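Local structure of TRAP dicarboxylate transporter, DctP subunit (4P47) at residues Ala104-Asp109 and Asp313-Glu318; Ala182-Leu187 and Thr233-Asn238; Val123-Phe128 and Glu266-Gln271; Lys50-Val55 and Ile63-Phe68. The protein probably serves as the periplasmic solute-binding subunit of a TRAP transporter, capturing a small solute, perhaps a dicarboxylate, for uptake into the cell. One frame throughout, in Å; residues are numbered along the deposited sequence.

Interaction 1: Ala104-Asp109 and Asp313-Glu318; sequences AFEAVD and DKFTAE
E106 carries its side chain away from its own backbone N (chi1 -177°) and, extended beyond CG, reaches across to E318, whose CG sits between its own backbone N and carbonyl carbon (chi1 69°), a rotation that swings the glutamate chain back toward the 104-109 segment. The two chains cross at about a right angle, and their carboxylates come together with planes 34° apart. E106 OE1 lies 2.5 Å from E318 OE2, too close for two bare carboxylate oxygens, so one of the two acids is probably protonated and turned toward the other. The same E106 oxygen also rests beside the ring of F315, 3.8 Å from F315 CD1, approaching it obliquely. F315 packs in turn on P178, V179 and A182 of helix 178-186, while E106 also touches V179. The contact thereby brings the loop after strand 90-94 up to the 313-318 segment, beside helix 178-186. Burial of E106 next to an aromatic ring and a second acid would be expected to raise the affinity of this pair for a proton, and the link is therefore likely to weaken at a pH high enough to ionise both glutamates.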
loop_
_atom_site.group_PDB
_atom_site.type_symbol
_atom_site.label_atom_id
_atom_site.label_comp_id
_atom_site.label_asym_id
_atom_site.label_seq_id
_atom_site.Cartn_x
_atom_site.Cartn_y
_atom_site.Cartn_z
ATOM N N ALA A 104 2.109 15.080 4.678
ATOM C CA ALA A 104 1.170 14.370 5.525
ATOM C C ALA A 104 0.978 12.924 5.052
ATOM O O ALA A 104 0.666 12.074 5.883
ATOM C CB ALA A 104 -0.159 15.114 5.594
ATOM N N PHE A 105 1.131 12.666 3.755
ATOM C CA PHE A 105 0.962 11.307 3.251
ATOM C C PHE A 105 1.995 10.327 3.816
ATOM O O PHE A 105 1.783 9.118 3.732
ATOM C CB PHE A 105 0.958 11.280 1.730
ATOM C CG PHE A 105 -0.389 11.549 1.134
ATOM C CD1 PHE A 105 -0.810 12.849 0.881
ATOM C CD2 PHE A 105 -1.243 10.516 0.842
ATOM C CE1 PHE A 105 -2.060 13.100 0.338
ATOM C CE2 PHE A 105 -2.502 10.776 0.295
ATOM C CZ PHE A 105 -2.899 12.075 0.046
ATOM N N GLU A 106 3.084 10.798 4.411
ATOM C CA GLU A 106 4.008 9.891 5.090
ATOM C C GLU A 106 3.326 9.130 6.204
ATOM O O GLU A 106 3.782 8.045 6.589
ATOM C CB GLU A 106 5.200 10.684 5.612
ATOM C CG GLU A 106 6.288 9.887 6.276
ATOM C CD GLU A 106 7.484 10.749 6.597
ATOM O OE1 GLU A 106 7.362 11.624 7.492
ATOM O OE2 GLU A 106 8.528 10.564 5.957
ATOM N N ALA A 107 2.201 9.649 6.687
ATOM C CA ALA A 107 1.464 8.951 7.730
ATOM C C ALA A 107 1.072 7.523 7.299
ATOM O O ALA A 107 0.992 6.626 8.135
ATOM C CB ALA A 107 0.209 9.742 8.166
ATOM N N VAL A 108 0.807 7.297 6.013
ATOM C CA VAL A 108 0.354 5.961 5.602
ATOM C C VAL A 108 1.469 4.929 5.647
ATOM O O VAL A 108 1.201 3.737 5.605
ATOM C CB VAL A 108 -0.311 5.931 4.205
ATOM C CG1 VAL A 108 -1.451 6.944 4.113
ATOM C CG2 VAL A 108 0.683 6.120 3.072
ATOM N N ASP A 109 2.711 5.378 5.740
ATOM C CA ASP A 109 3.854 4.484 5.891
ATOM C C ASP A 109 4.214 4.178 7.357
ATOM O O ASP A 109 5.128 3.403 7.612
ATOM C CB ASP A 109 5.079 5.084 5.204
ATOM C CG ASP A 109 5.023 4.994 3.684
ATOM O OD1 ASP A 109 4.315 4.123 3.138
ATOM O OD2 ASP A 109 5.753 5.758 3.034
ATOM N N ASP A 313 8.068 8.454 16.628
ATOM C CA ASP A 313 7.529 9.753 17.020
ATOM C C ASP A 313 8.279 10.916 16.357
ATOM O O ASP A 313 7.759 12.026 16.279
ATOM C CB ASP A 313 7.575 9.934 18.552
ATOM C CG ASP A 313 6.434 9.217 19.275
ATOM O OD1 ASP A 313 5.391 8.884 18.666
ATOM O OD2 ASP A 313 6.608 8.985 20.492
ATOM N N LYS A 314 9.491 10.675 15.869
ATOM C CA LYS A 314 10.292 11.725 15.242
ATOM C C LYS A 314 9.683 12.257 13.948
ATOM O O LYS A 314 10.009 13.360 13.522
ATOM C CB LYS A 314 11.706 11.207 14.940
ATOM C CG LYS A 314 11.821 10.297 13.684
ATOM C CD LYS A 314 13.265 9.928 13.361
ATOM C CE LYS A 314 13.908 9.112 14.487
ATOM N NZ LYS A 314 15.331 8.726 14.195
ATOM N N PHE A 315 8.818 11.476 13.319
ATOM C CA PHE A 315 8.174 11.913 12.075
ATOM C C PHE A 315 6.931 12.769 12.286
ATOM O O PHE A 315 6.381 13.333 11.329
ATOM C CB PHE A 315 7.814 10.709 11.206
ATOM C CG PHE A 315 9.003 9.884 10.841
ATOM C CD1 PHE A 315 9.938 10.366 9.942
ATOM C CD2 PHE A 315 9.222 8.655 11.433
ATOM C CE1 PHE A 315 11.072 9.619 9.634
ATOM C CE2 PHE A 315 10.361 7.905 11.123
ATOM C CZ PHE A 315 11.272 8.390 10.226
ATOM N N THR A 316 6.465 12.860 13.529
ATOM C CA THR A 316 5.208 13.541 13.788
ATOM C C THR A 316 5.294 15.020 13.432
ATOM O O THR A 316 4.320 15.576 12.899
ATOM C CB THR A 316 4.779 13.350 15.226
ATOM O OG1 THR A 316 4.437 11.980 15.413
ATOM C CG2 THR A 316 3.581 14.263 15.607
ATOM N N ALA A 317 6.437 15.659 13.665
ATOM C CA ALA A 317 6.535 17.102 13.440
ATOM C C ALA A 317 6.336 17.388 11.960
ATOM O O ALA A 317 5.618 18.314 11.608
ATOM C CB ALA A 317 7.879 17.643 13.929
ATOM N N GLU A 318 6.919 16.575 11.081
ATOM C CA GLU A 318 6.817 16.892 9.649
ATOM C C GLU A 318 5.489 16.445 9.047
ATOM O O GLU A 318 4.953 17.109 8.166
ATOM C CB GLU A 318 7.999 16.333 8.850
ATOM C CG GLU A 318 8.023 14.826 8.744
ATOM C CD GLU A 318 9.234 14.318 7.978
ATOM O OE1 GLU A 318 10.096 15.138 7.613
ATOM O OE2 GLU A 318 9.329 13.096 7.736
#

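Interaction 2: Ala182-Leu187 and Thr233-Asn238; sequences ALFNAL and TRHQYN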
loop_
_atom_site.group_PDB
_atom_site.type_symbol
_atom_site.label_atom_id
_atom_site.label_comp_id
_atom_site.label_asym_id
_atom_site.label_seq_id
_atom_site.Cartn_x
_atom_site.Cartn_y
_atom_site.Cartn_z
ATOM N N ALA A 182 14.208 3.866 9.688
ATOM C CA ALA A 182 14.077 4.087 11.126
ATOM C C ALA A 182 13.467 2.858 11.806
ATOM O O ALA A 182 13.940 2.406 12.848
ATOM C CB ALA A 182 13.222 5.334 11.412
ATOM N N LEU A 183 12.423 2.314 11.198
ATOM C CA LEU A 183 11.700 1.161 11.746
ATOM C C LEU A 183 12.621 -0.033 11.938
ATOM O O LEU A 183 12.690 -0.621 13.015
ATOM C CB LEU A 183 10.553 0.779 10.803
ATOM C CG LEU A 183 9.891 -0.576 11.054
ATOM C CD1 LEU A 183 9.257 -0.640 12.444
ATOM C CD2 LEU A 183 8.883 -0.845 9.968
ATOM N N PHE A 184 13.343 -0.404 10.892
ATOM C CA PHE A 184 14.127 -1.626 10.987
ATOM C C PHE A 184 15.342 -1.453 11.893
ATOM O O PHE A 184 15.712 -2.376 12.618
ATOM C CB PHE A 184 14.410 -2.190 9.587
ATOM C CG PHE A 184 13.253 -3.026 9.082
ATOM C CD1 PHE A 184 13.164 -4.365 9.418
ATOM C CD2 PHE A 184 12.214 -2.445 8.385
ATOM C CE1 PHE A 184 12.060 -5.117 9.017
ATOM C CE2 PHE A 184 11.114 -3.177 7.991
ATOM C CZ PHE A 184 11.039 -4.499 8.304
ATOM N N ASN A 185 15.921 -0.257 11.920
ATOM C CA ASN A 185 16.976 0.014 12.917
ATOM C C ASN A 185 16.418 -0.069 14.331
ATOM O O ASN A 185 17.063 -0.616 15.212
ATOM C CB ASN A 185 17.652 1.363 12.690
ATOM C CG ASN A 185 18.710 1.310 11.643
ATOM O OD1 ASN A 185 19.806 0.818 11.871
ATOM N ND2 ASN A 185 18.403 1.819 10.478
ATOM N N ALA A 186 15.230 0.474 14.567
ATOM C CA ALA A 186 14.602 0.402 15.885
ATOM C C ALA A 186 14.353 -1.042 16.310
ATOM O O ALA A 186 14.325 -1.356 17.510
ATOM C CB ALA A 186 13.280 1.186 15.893
ATOM N N LEU A 187 14.142 -1.917 15.330
ATOM C CA LEU A 187 13.916 -3.343 15.588
ATOM C C LEU A 187 15.227 -4.125 15.757
ATOM O O LEU A 187 15.184 -5.343 15.999
ATOM C CB LEU A 187 13.083 -3.953 14.462
ATOM C CG LEU A 187 11.642 -3.464 14.333
ATOM C CD1 LEU A 187 11.030 -3.940 13.017
ATOM C CD2 LEU A 187 10.822 -3.910 15.526
ATOM N N THR A 233 4.352 -9.988 9.835
ATOM C CA THR A 233 4.603 -8.858 10.737
ATOM C C THR A 233 3.602 -7.736 10.526
ATOM O O THR A 233 3.320 -6.985 11.452
ATOM C CB THR A 233 5.997 -8.285 10.485
ATOM O OG1 THR A 233 6.195 -8.203 9.081
ATOM C CG2 THR A 233 7.091 -9.146 11.090
ATOM N N ARG A 234 3.078 -7.609 9.312
ATOM C CA ARG A 234 2.217 -6.494 8.954
ATOM C C ARG A 234 2.808 -5.170 9.470
ATOM O O ARG A 234 2.107 -4.288 9.968
ATOM C CB ARG A 234 0.776 -6.723 9.436
ATOM C CG ARG A 234 0.135 -7.947 8.813
ATOM C CD ARG A 234 -1.361 -8.000 9.049
ATOM N NE ARG A 234 -1.933 -9.205 8.454
ATOM C CZ ARG A 234 -2.094 -10.356 9.091
ATOM N NH1 ARG A 234 -1.752 -10.482 10.362
ATOM N NH2 ARG A 234 -2.615 -11.392 8.453
ATOM N N HIS A 235 4.112 -5.017 9.324
ATOM C CA HIS A 235 4.798 -3.881 9.922
ATOM C C HIS A 235 4.420 -2.575 9.253
ATOM O O HIS A 235 4.551 -1.526 9.875
ATOM C CB HIS A 235 6.324 -4.072 9.959
ATOM C CG HIS A 235 6.927 -4.376 8.628
ATOM N ND1 HIS A 235 7.095 -5.665 8.185
ATOM C CD2 HIS A 235 7.382 -3.569 7.640
ATOM C CE1 HIS A 235 7.630 -5.644 6.978
ATOM N NE2 HIS A 235 7.816 -4.390 6.619
ATOM N N GLN A 236 4.021 -2.636 7.987
ATOM C CA GLN A 236 3.423 -1.504 7.307
ATOM C C GLN A 236 2.302 -2.034 6.425
ATOM O O GLN A 236 2.220 -3.226 6.157
ATOM C CB GLN A 236 4.444 -0.802 6.425
ATOM C CG GLN A 236 5.517 -0.069 7.197
ATOM C CD GLN A 236 6.642 0.301 6.285
ATOM O OE1 GLN A 236 7.385 -0.572 5.789
ATOM N NE2 GLN A 236 6.776 1.578 6.009
ATOM N N TYR A 237 1.429 -1.127 6.004
ATOM C CA TYR A 237 0.342 -1.426 5.086
ATOM C C TYR A 237 0.449 -0.432 3.960
ATOM O O TYR A 237 0.574 0.756 4.220
ATOM C CB TYR A 237 -1.009 -1.268 5.760
ATOM C CG TYR A 237 -2.170 -1.517 4.804
ATOM C CD1 TYR A 237 -2.544 -2.806 4.446
ATOM C CD2 TYR A 237 -2.895 -0.462 4.270
ATOM C CE1 TYR A 237 -3.606 -3.030 3.568
ATOM C CE2 TYR A 237 -3.965 -0.684 3.417
ATOM C CZ TYR A 237 -4.309 -1.960 3.078
ATOM O OH TYR A 237 -5.384 -2.157 2.229
ATOM N N ASN A 238 0.382 -0.914 2.719
ATOM C CA ASN A 238 0.432 -0.072 1.529
ATOM C C ASN A 238 -0.965 0.080 0.898
ATOM O O ASN A 238 -1.407 -0.793 0.144
ATOM C CB ASN A 238 1.381 -0.655 0.445
ATOM C CG ASN A 238 2.876 -0.662 0.821
ATOM O OD1 ASN A 238 3.637 -1.506 0.333
ATOM N ND2 ASN A 238 3.294 0.290 1.614
#
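H235 ND1 and T233 OG1 lie 2.8 Å apart in a hydrogen bond in which either may be the donor, while NE2 of the same imidazole is bonded to E212 on strand 210-213. Gripped at both nitrogens, the ring presents one face to helix 178-186, and F184 meets it edge-on in a T-shaped stack. Ring centroids are 5.0 Å apart and the planes stand at 86°, with F184 CZ 3.6 Å from H235 NE2 and offset from the middle of the imidazole. L183 adds an aliphatic contact: its chi1 of 167° carries the branch toward the strand, where CD2 comes within 3.9 Å of H235 CD2 and also reaches Q236 CG. The amide of Q236 is engaged elsewhere, its NE2 donating to the backbone oxygen of D109. Helix segment 182-186 and strand segment 233-238 run antiparallel, their axes 10.9 Å apart, and these side chains bridge the interval. Were H235 an alanine, T233 OG1 and E212 would probably lose their imidazole partner and a gap would open beside the edge of F184. A buried imidazole thus combines two polar links with aromatic packing, and the nearby E212 carboxylate would be expected to polarise it and could favour its protonated form.

Interaction 3: Val123-Phe128 and Glu266-Gln271; sequences VMDGPF and EARDYQ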
loop_
_atom_site.group_PDB
_atom_site.type_symbol
_atom_site.label_atom_id
_atom_site.label_comp_id
_atom_site.label_asym_id
_atom_site.label_seq_id
_atom_site.Cartn_x
_atom_site.Cartn_y
_atom_site.Cartn_z
ATOM N N VAL A 123 -10.272 3.029 8.217
ATOM C CA VAL A 123 -9.473 4.218 8.461
ATOM C C VAL A 123 -9.187 4.968 7.148
ATOM O O VAL A 123 -9.303 6.191 7.089
ATOM C CB VAL A 123 -8.194 3.880 9.246
ATOM C CG1 VAL A 123 -7.333 5.113 9.437
ATOM C CG2 VAL A 123 -8.557 3.294 10.598
ATOM N N MET A 124 -8.859 4.267 6.068
ATOM C CA MET A 124 -8.560 4.981 4.813
ATOM C C MET A 124 -9.797 5.647 4.210
ATOM O O MET A 124 -9.715 6.719 3.604
ATOM C CB MET A 124 -7.923 4.069 3.767
ATOM C CG MET A 124 -6.592 3.480 4.188
ATOM S SD MET A 124 -5.368 4.678 4.793
ATOM C CE MET A 124 -5.234 5.783 3.388
ATOM N N ASP A 125 -10.957 5.006 4.355
ATOM C CA ASP A 125 -12.199 5.529 3.766
ATOM C C ASP A 125 -12.874 6.574 4.647
ATOM O O ASP A 125 -13.802 7.246 4.206
ATOM C CB ASP A 125 -13.183 4.396 3.455
ATOM C CG ASP A 125 -12.653 3.423 2.413
ATOM O OD1 ASP A 125 -11.614 3.713 1.743
ATOM O OD2 ASP A 125 -13.280 2.353 2.272
ATOM N N GLY A 126 -12.383 6.723 5.864
ATOM C CA GLY A 126 -12.901 7.698 6.810
ATOM C C GLY A 126 -12.121 8.999 6.821
ATOM O O GLY A 126 -11.409 9.325 5.878
ATOM N N PRO A 127 -12.265 9.782 7.888
ATOM C CA PRO A 127 -11.679 11.116 7.938
ATOM C C PRO A 127 -10.164 11.127 7.696
ATOM O O PRO A 127 -9.659 12.044 7.039
ATOM C CB PRO A 127 -12.049 11.596 9.353
ATOM C CG PRO A 127 -13.345 10.898 9.614
ATOM C CD PRO A 127 -13.166 9.540 9.025
ATOM N N PHE A 128 -9.435 10.136 8.202
ATOM C CA PHE A 128 -7.996 10.125 7.996
ATOM C C PHE A 128 -7.652 10.185 6.503
ATOM O O PHE A 128 -6.901 11.049 6.037
ATOM C CB PHE A 128 -7.373 8.887 8.624
ATOM C CG PHE A 128 -5.931 8.685 8.245
ATOM C CD1 PHE A 128 -4.945 9.548 8.705
ATOM C CD2 PHE A 128 -5.557 7.635 7.430
ATOM C CE1 PHE A 128 -3.622 9.363 8.348
ATOM C CE2 PHE A 128 -4.241 7.434 7.083
ATOM C CZ PHE A 128 -3.272 8.300 7.534
ATOM N N GLU A 266 -16.925 2.129 -6.561
ATOM C CA GLU A 266 -17.431 0.810 -6.824
ATOM C C GLU A 266 -16.255 -0.127 -7.165
ATOM O O GLU A 266 -16.170 -1.248 -6.653
ATOM C CB GLU A 266 -18.499 0.829 -7.935
ATOM C CG GLU A 266 -19.117 -0.546 -8.180
ATOM C CD GLU A 266 -20.201 -0.570 -9.238
ATOM O OE1 GLU A 266 -20.600 0.494 -9.739
ATOM O OE2 GLU A 266 -20.610 -1.697 -9.586
ATOM N N ALA A 267 -15.318 0.330 -7.995
ATOM C CA ALA A 267 -14.166 -0.493 -8.342
ATOM C C ALA A 267 -13.298 -0.766 -7.114
ATOM O O ALA A 267 -12.721 -1.834 -6.994
ATOM C CB ALA A 267 -13.348 0.138 -9.449
ATOM N N ARG A 268 -13.211 0.192 -6.210
ATOM C CA ARG A 268 -12.472 0.023 -4.967
ATOM C C ARG A 268 -12.902 -1.214 -4.205
ATOM O O ARG A 268 -12.069 -2.032 -3.807
ATOM C CB ARG A 268 -12.659 1.252 -4.074
ATOM C CG ARG A 268 -12.171 1.086 -2.646
ATOM C CD ARG A 268 -12.633 2.229 -1.782
ATOM N NE ARG A 268 -14.045 2.069 -1.427
ATOM C CZ ARG A 268 -14.795 3.011 -0.887
ATOM N NH1 ARG A 268 -14.323 4.217 -0.655
ATOM N NH2 ARG A 268 -16.060 2.730 -0.604
ATOM N N ASP A 269 -14.205 -1.355 -3.975
ATOM C CA ASP A 269 -14.681 -2.446 -3.126
ATOM C C ASP A 269 -14.393 -3.778 -3.804
ATOM O O ASP A 269 -13.994 -4.762 -3.161
ATOM C CB ASP A 269 -16.178 -2.339 -2.855
ATOM C CG ASP A 269 -16.557 -1.082 -2.106
ATOM O OD1 ASP A 269 -15.670 -0.408 -1.544
ATOM O OD2 ASP A 269 -17.785 -0.788 -2.084
ATOM N N TYR A 270 -14.563 -3.811 -5.119
ATOM C CA TYR A 270 -14.281 -4.994 -5.903
ATOM C C TYR A 270 -12.784 -5.321 -5.899
ATOM O O TYR A 270 -12.395 -6.481 -5.751
ATOM C CB TYR A 270 -14.781 -4.748 -7.339
ATOM C CG TYR A 270 -14.332 -5.721 -8.388
ATOM C CD1 TYR A 270 -14.969 -6.941 -8.569
ATOM C CD2 TYR A 270 -13.289 -5.402 -9.225
ATOM C CE1 TYR A 270 -14.544 -7.830 -9.561
ATOM C CE2 TYR A 270 -12.872 -6.255 -10.198
ATOM C CZ TYR A 270 -13.485 -7.462 -10.368
ATOM O OH TYR A 270 -13.024 -8.286 -11.375
ATOM N N GLN A 271 -11.953 -4.304 -6.091
ATOM C CA GLN A 271 -10.502 -4.486 -6.164
ATOM C C GLN A 271 -9.977 -5.075 -4.845
ATOM O O GLN A 271 -9.110 -5.958 -4.830
ATOM C CB GLN A 271 -9.804 -3.152 -6.459
ATOM C CG GLN A 271 -8.315 -3.278 -6.736
ATOM C CD GLN A 271 -7.455 -3.341 -5.489
ATOM O OE1 GLN A 271 -7.803 -2.807 -4.448
ATOM N NE2 GLN A 271 -6.301 -3.983 -5.606
HETATM O O HOH W 1 -11.514 5.141 -0.597
#
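D125 and R268 face each other from opposite directions, and their electrostatic contact is a stack of flat groups. The carboxylate lies over the guanidinium with planes 23° apart, D125 OD2 being 3.6 Å from R268 CZ. The salt bridge from this oxygen to R268 NH1 is long and rests on charge alone, because no N-H points up at it. D125 OD2 has a further salt bridge to R272, one turn beyond R268 on helix 254-288.

Hydrogen bonds occupy the edge of the guanidinium instead. R268 NE donates to D269 OD1 at 3.0 Å, nearly straight at 163°, and NH2 reaches the same oxygen in a more bent bond, so that D269 is gripped side-on through one atom. A bend at chi3 (77°) turns the arginine tip to this position. Water 1 lies in the guanidinium plane, accepting from R268 NH1 at 3.0 Å and donating to D125 OD1 at 2.7 Å. Charge, direct bonds and water together fix the rotation of the guanidinium.

This network joins D125, just ahead of helix 127-133, to the middle of the long helix 254-288. R268 also packs on W147 of strand 141-156, while the 266-271 segment borders helix 43-58.

Interaction 4: Lys50-Val55 and Ile63-Phe68; sequences KFAELV and INVKLF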
loop_
_atom_site.group_PDB
_atom_site.type_symbol
_atom_site.label_atom_id
_atom_site.label_comp_id
_atom_site.label_asym_id
_atom_site.label_seq_id
_atom_site.Cartn_x
_atom_site.Cartn_y
_atom_site.Cartn_z
ATOM N N LYS A 50 -12.187 -3.102 -14.065
ATOM C CA LYS A 50 -13.522 -2.873 -13.539
ATOM C C LYS A 50 -13.893 -1.394 -13.634
ATOM O O LYS A 50 -15.003 -1.044 -14.072
ATOM C CB LYS A 50 -13.649 -3.375 -12.097
ATOM C CG LYS A 50 -15.006 -3.135 -11.435
ATOM C CD LYS A 50 -16.165 -3.826 -12.113
ATOM C CE LYS A 50 -16.005 -5.303 -12.101
ATOM N NZ LYS A 50 -17.278 -5.913 -12.598
ATOM N N PHE A 51 -12.980 -0.523 -13.207
ATOM C CA PHE A 51 -13.171 0.923 -13.318
ATOM C C PHE A 51 -13.511 1.319 -14.759
ATOM O O PHE A 51 -14.482 2.036 -15.019
ATOM C CB PHE A 51 -11.924 1.654 -12.814
ATOM C CG PHE A 51 -11.972 3.137 -13.041
ATOM C CD1 PHE A 51 -12.687 3.977 -12.175
ATOM C CD2 PHE A 51 -11.348 3.714 -14.130
ATOM C CE1 PHE A 51 -12.746 5.335 -12.391
ATOM C CE2 PHE A 51 -11.410 5.076 -14.335
ATOM C CZ PHE A 51 -12.114 5.886 -13.452
ATOM N N ALA A 52 -12.694 0.862 -15.703
ATOM C CA ALA A 52 -12.892 1.217 -17.115
ATOM C C ALA A 52 -14.268 0.769 -17.611
ATOM O O ALA A 52 -14.944 1.494 -18.332
ATOM C CB ALA A 52 -11.789 0.597 -17.972
ATOM N N GLU A 53 -14.677 -0.429 -17.231
ATOM C CA GLU A 53 -15.955 -0.959 -17.685
ATOM C C GLU A 53 -17.122 -0.191 -17.098
ATOM O O GLU A 53 -18.107 0.096 -17.785
ATOM C CB GLU A 53 -16.065 -2.436 -17.336
ATOM C CG GLU A 53 -17.408 -3.060 -17.691
ATOM C CD GLU A 53 -17.783 -2.976 -19.187
ATOM O OE1 GLU A 53 -16.880 -2.918 -20.058
ATOM O OE2 GLU A 53 -19.004 -2.979 -19.512
ATOM N N LEU A 54 -17.012 0.164 -15.823
ATOM C CA LEU A 54 -18.056 0.952 -15.178
ATOM C C LEU A 54 -18.172 2.332 -15.802
ATOM O O LEU A 54 -19.264 2.845 -16.005
ATOM C CB LEU A 54 -17.785 1.062 -13.675
ATOM C CG LEU A 54 -17.915 -0.256 -12.916
ATOM C CD1 LEU A 54 -17.473 -0.037 -11.464
ATOM C CD2 LEU A 54 -19.334 -0.783 -12.995
ATOM N N VAL A 55 -17.059 2.961 -16.119
ATOM C CA VAL A 55 -17.113 4.250 -16.757
ATOM C C VAL A 55 -17.753 4.161 -18.158
ATOM O O VAL A 55 -18.542 5.023 -18.559
ATOM C CB VAL A 55 -15.696 4.872 -16.830
ATOM C CG1 VAL A 55 -15.682 6.107 -17.696
ATOM C CG2 VAL A 55 -15.204 5.219 -15.418
ATOM N N ILE A 63 -17.225 8.256 -22.385
ATOM C CA ILE A 63 -15.933 8.332 -21.708
ATOM C C ILE A 63 -15.268 6.982 -21.871
ATOM O O ILE A 63 -15.828 5.953 -21.466
ATOM C CB ILE A 63 -16.072 8.697 -20.208
ATOM C CG1 ILE A 63 -16.862 9.988 -20.030
ATOM C CG2 ILE A 63 -14.682 8.818 -19.563
ATOM C CD1 ILE A 63 -17.144 10.300 -18.596
ATOM N N ASN A 64 -14.091 6.990 -22.484
ATOM C CA ASN A 64 -13.315 5.780 -22.689
ATOM C C ASN A 64 -12.049 5.816 -21.868
ATOM O O ASN A 64 -11.263 6.745 -21.993
ATOM C CB ASN A 64 -12.952 5.634 -24.172
ATOM C CG ASN A 64 -11.962 4.517 -24.438
ATOM O OD1 ASN A 64 -12.262 3.339 -24.238
ATOM N ND2 ASN A 64 -10.781 4.882 -24.923
ATOM N N VAL A 65 -11.851 4.785 -21.059
ATOM C CA VAL A 65 -10.657 4.669 -20.226
ATOM C C VAL A 65 -9.720 3.678 -20.883
ATOM O O VAL A 65 -10.076 2.522 -21.077
ATOM C CB VAL A 65 -11.026 4.204 -18.819
ATOM C CG1 VAL A 65 -9.789 4.111 -17.941
ATOM C CG2 VAL A 65 -12.054 5.141 -18.212
ATOM N N LYS A 66 -8.553 4.162 -21.275
ATOM C CA LYS A 66 -7.515 3.353 -21.901
ATOM C C LYS A 66 -6.418 3.049 -20.883
ATOM O O LYS A 66 -5.817 3.967 -20.309
ATOM C CB LYS A 66 -6.948 4.125 -23.089
ATOM C CG LYS A 66 -5.895 3.414 -23.869
ATOM C CD LYS A 66 -5.560 4.223 -25.105
ATOM C CE LYS A 66 -4.484 3.586 -25.942
ATOM N NZ LYS A 66 -4.275 4.461 -27.145
ATOM N N LEU A 67 -6.144 1.764 -20.675
ATOM C CA LEU A 67 -5.198 1.322 -19.637
ATOM C C LEU A 67 -3.765 1.259 -20.141
ATOM O O LEU A 67 -3.510 0.787 -21.267
ATOM C CB LEU A 67 -5.610 -0.044 -19.078
ATOM C CG LEU A 67 -7.034 -0.155 -18.544
ATOM C CD1 LEU A 67 -7.165 -1.472 -17.802
ATOM C CD2 LEU A 67 -7.413 1.014 -17.639
ATOM N N PHE A 68 -2.830 1.711 -19.315
ATOM C CA PHE A 68 -1.405 1.631 -19.619
ATOM C C PHE A 68 -0.747 0.948 -18.444
ATOM O O PHE A 68 -0.072 1.588 -17.627
ATOM C CB PHE A 68 -0.778 3.009 -19.841
ATOM C CG PHE A 68 -1.196 3.676 -21.120
ATOM C CD1 PHE A 68 -2.445 4.266 -21.226
ATOM C CD2 PHE A 68 -0.337 3.740 -22.214
ATOM C CE1 PHE A 68 -2.835 4.914 -22.397
ATOM C CE2 PHE A 68 -0.722 4.373 -23.376
ATOM C CZ PHE A 68 -1.969 4.946 -23.479
HETATM O O HOH W 2 -13.741 2.709 -20.653
#
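V65 projects from strand 63-68 onto helix 43-58, and its CB lies 3.8 Å from A52 CB, where the small alanine lets the two backbones draw close. Of its two branches, CG1 (chi1 -179°) extends between A52 CB and F51 CE2, 4.1 Å from the latter. CG2 meets V55 CG1 at 3.8 Å and F51 CE2 at 3.9 Å, obliquely to the ring. V55 in turn presses CG1 against I63 CG2 at 3.4 Å, tighter than usual for two methyl carbons, while its CG2 lies over one face of F51. Farther along the strand, L67 CD2 makes a looser contact with A52 CB. Water 2 provides the polar link, donating to A52 O at 2.9 Å and accepting from V65 N. Losing both methyl branches of V65 to an alanine is likely to open a gap between F51, A52 and V55. Helix segment and strand segment run antiparallel, at 164°, as expected within the beta-alpha-beta unit of strand 30-35, helix 43-58 and strand 63-68. F34 of strand 30-35 packs against F51, V65 and L67, and A263 of helix 254-288 covers F51 and V55.

In the fold
Interactions 1 and 2 are buried, interaction 4 is partly buried, and interaction 3 lies at the surface. Chemistry follows place: two acids beside an aromatic ring in interaction 1, a polar imidazole within aromatic packing in interaction 2, charge and water in interaction 3, and mainly aliphatic packing in interaction 4. Helix 178-186, which supplies one side of interaction 2, also packs on F315 of interaction 1, and the D109-Q236 bond joins them again. A107 and V108 pack on F128, tying interaction 1 to interaction 3, whose helix 254-288 meets K50, F51 and L54 of interaction 4. Interactions 2 and 4 reach the same sheet with centres about 35 Å apart, on opposite sides of the chain's centre.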